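Local coordinates for protein beta-N-acetylhexosaminidase (Beutenbergia cavernae, PDB 5BU9) that probably hydrolyses terminal non-reducing N-acetyl-D-hexosamine residues from N-acetyl-beta-D-hexosaminides, as a glycoside hydrolase of family 3, at residues 189-194 with 209-214. Residues are numbered along the deposited sequence; the frame is centred on the assembly and turned at random. Where two conformers were deposited one is given.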
loop_
_atom_site.group_PDB
_atom_site.type_symbol
_atom_site.label_atom_id
_atom_site.label_comp_id
_atom_site.label_asym_id
_atom_site.label_seq_id
_atom_site.Cartn_x
_atom_site.Cartn_y
_atom_site.Cartn_z
ATOM N N LEU A 189 -9.881 7.813 3.989
ATOM C CA LEU A 189 -10.999 7.089 3.384
ATOM C C LEU A 189 -12.125 6.875 4.385
ATOM O O LEU A 189 -13.100 6.186 4.089
ATOM C CB LEU A 189 -10.503 5.745 2.855
ATOM C CG LEU A 189 -11.075 5.099 1.606
ATOM C CD1 LEU A 189 -11.356 6.121 0.516
ATOM C CD2 LEU A 189 -10.079 4.057 1.108
ATOM N N GLY A 190 -11.993 7.466 5.570
ATOM C CA GLY A 190 -12.967 7.247 6.616
ATOM C C GLY A 190 -14.234 8.063 6.502
ATOM O O GLY A 190 -15.081 7.992 7.383
ATOM N N ARG A 191 -14.383 8.846 5.434
ATOM C CA ARG A 191 -15.560 9.703 5.328
ATOM C C ARG A 191 -16.331 9.549 4.002
ATOM O O ARG A 191 -17.358 10.203 3.810
ATOM C CB ARG A 191 -15.154 11.163 5.547
ATOM C CG ARG A 191 -14.315 11.351 6.837
ATOM C CD ARG A 191 -14.236 12.846 7.217
ATOM N NE ARG A 191 -15.560 13.324 7.594
ATOM C CZ ARG A 191 -15.834 14.535 8.059
ATOM N NH1 ARG A 191 -14.867 15.447 8.212
ATOM N NH2 ARG A 191 -17.094 14.826 8.371
ATOM N N VAL A 192 -15.884 8.672 3.103
ATOM C CA VAL A 192 -16.693 8.384 1.909
ATOM C C VAL A 192 -17.927 7.582 2.320
ATOM O O VAL A 192 -17.903 6.869 3.320
ATOM C CB VAL A 192 -15.906 7.614 0.839
ATOM C CG1 VAL A 192 -14.829 8.504 0.190
ATOM C CG2 VAL A 192 -15.302 6.344 1.451
ATOM N N THR A 193 -18.997 7.702 1.544
ATOM C CA THR A 193 -20.217 6.956 1.795
ATOM C C THR A 193 -20.420 5.809 0.781
ATOM O O THR A 193 -21.443 5.129 0.815
ATOM C CB THR A 193 -21.409 7.874 1.742
ATOM O OG1 THR A 193 -21.313 8.647 0.532
ATOM C CG2 THR A 193 -21.431 8.815 2.967
ATOM N N GLU A 194 -19.456 5.619 -0.121
ATOM C CA GLU A 194 -19.452 4.477 -1.039
ATOM C C GLU A 194 -18.113 3.805 -1.056
ATOM O O GLU A 194 -17.140 4.364 -0.570
ATOM C CB GLU A 194 -19.815 4.901 -2.458
ATOM C CG GLU A 194 -21.328 5.151 -2.630
ATOM C CD GLU A 194 -21.629 6.613 -2.487
ATOM O OE1 GLU A 194 -22.713 6.945 -1.939
ATOM O OE2 GLU A 194 -20.752 7.419 -2.907
ATOM N N ALA A 209 -7.729 19.516 3.403
ATOM C CA ALA A 209 -6.312 19.343 3.751
ATOM C C ALA A 209 -6.079 19.539 5.258
ATOM O O ALA A 209 -5.069 19.110 5.788
ATOM C CB ALA A 209 -5.427 20.321 2.934
ATOM N N ASP A 210 -7.030 20.176 5.942
ATOM C CA ASP A 210 -6.958 20.402 7.400
ATOM C C ASP A 210 -7.683 19.313 8.195
ATOM O O ASP A 210 -7.687 19.344 9.433
ATOM C CB ASP A 210 -7.566 21.775 7.793
ATOM C CG ASP A 210 -6.891 22.960 7.096
ATOM O OD1 ASP A 210 -5.638 23.040 7.095
ATOM O OD2 ASP A 210 -7.628 23.814 6.542
ATOM N N ASP A 211 -8.301 18.359 7.491
ATOM C CA ASP A 211 -9.056 17.308 8.150
ATOM C C ASP A 211 -8.187 16.602 9.178
ATOM O O ASP A 211 -6.978 16.473 9.015
ATOM C CB ASP A 211 -9.591 16.262 7.146
ATOM C CG ASP A 211 -10.671 15.331 7.763
ATOM O OD1 ASP A 211 -11.881 15.670 7.712
ATOM O OD2 ASP A 211 -10.324 14.252 8.304
ATOM N N ALA A 212 -8.851 16.090 10.195
ATOM C CA ALA A 212 -8.240 15.249 11.199
ATOM C C ALA A 212 -7.469 14.080 10.576
ATOM O O ALA A 212 -6.412 13.689 11.084
ATOM C CB ALA A 212 -9.301 14.743 12.138
ATOM N N SER A 213 -7.978 13.523 9.483
ATOM C CA SER A 213 -7.276 12.404 8.846
ATOM C C SER A 213 -5.931 12.870 8.286
ATOM O O SER A 213 -4.913 12.216 8.488
ATOM C CB SER A 213 -8.117 11.765 7.746
ATOM O OG SER A 213 -8.322 12.667 6.680
ATOM N N VAL A 214 -5.914 14.029 7.642
ATOM C CA VAL A 214 -4.651 14.592 7.174
ATOM C C VAL A 214 -3.715 14.884 8.350
ATOM O O VAL A 214 -2.524 14.638 8.258
ATOM C CB VAL A 214 -4.877 15.833 6.349
ATOM C CG1 VAL A 214 -3.543 16.363 5.841
ATOM C CG2 VAL A 214 -5.776 15.483 5.184
#
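Arg191, on the irregular loop 189-194, reaches Asp211, at the N-cap of helix 212-222, across a CA-to-CA distance of 10.4 Å, with no backbone hydrogen bond between the two segments. The link is a single salt bridge. Arg191 NH1 donates to Asp211 OD1 over 3.0 Å, and the N-H...O angle of 154° makes the bond fairly straight. The oxygen sits at the guanidinium edge, essentially in its plane, and is approached almost end-on, along the line of its C-O bond. Guanidinium and carboxylate are turned 47° against each other, and the pairing is one nitrogen to one oxygen, without the two parallel bonds of a bidentate bridge. Arg191 CD lies 3.7 Å from Asp211 OD1, and the bend at chi3 beyond it helps set the guanidinium so that NH1 meets this oxygen. The other carboxylate oxygen faces the helix: Asp211 OD2 accepts from Ser213 N at 2.7 Å and nearly linearly (172°), the capping bond. CG of Asp211 lies anti to the backbone N, and the turn of the carboxylate about CB-CG leaves OD2 for Ser213 N and OD1 for Arg191. The capping bond probably fixes the rotation of the carboxylate, while the helix N-terminus is likely to stabilise its negative charge. Replacing the Asp211 side chain by that of an alanine is likely to leave the Arg191 guanidinium without this acidic mate and Ser213 N without its capping acceptor. The contact lies at the surface of the TIM-barrel-type domain, in the connection from strand 180-186 to helix 212-222, one beta-to-alpha step of the barrel. Within that connection, Arg191 also leans on Asp204 of the short strand 203-204 and on Val206 and Thr207 in the loop that leads to the N-cap of helix 212-222.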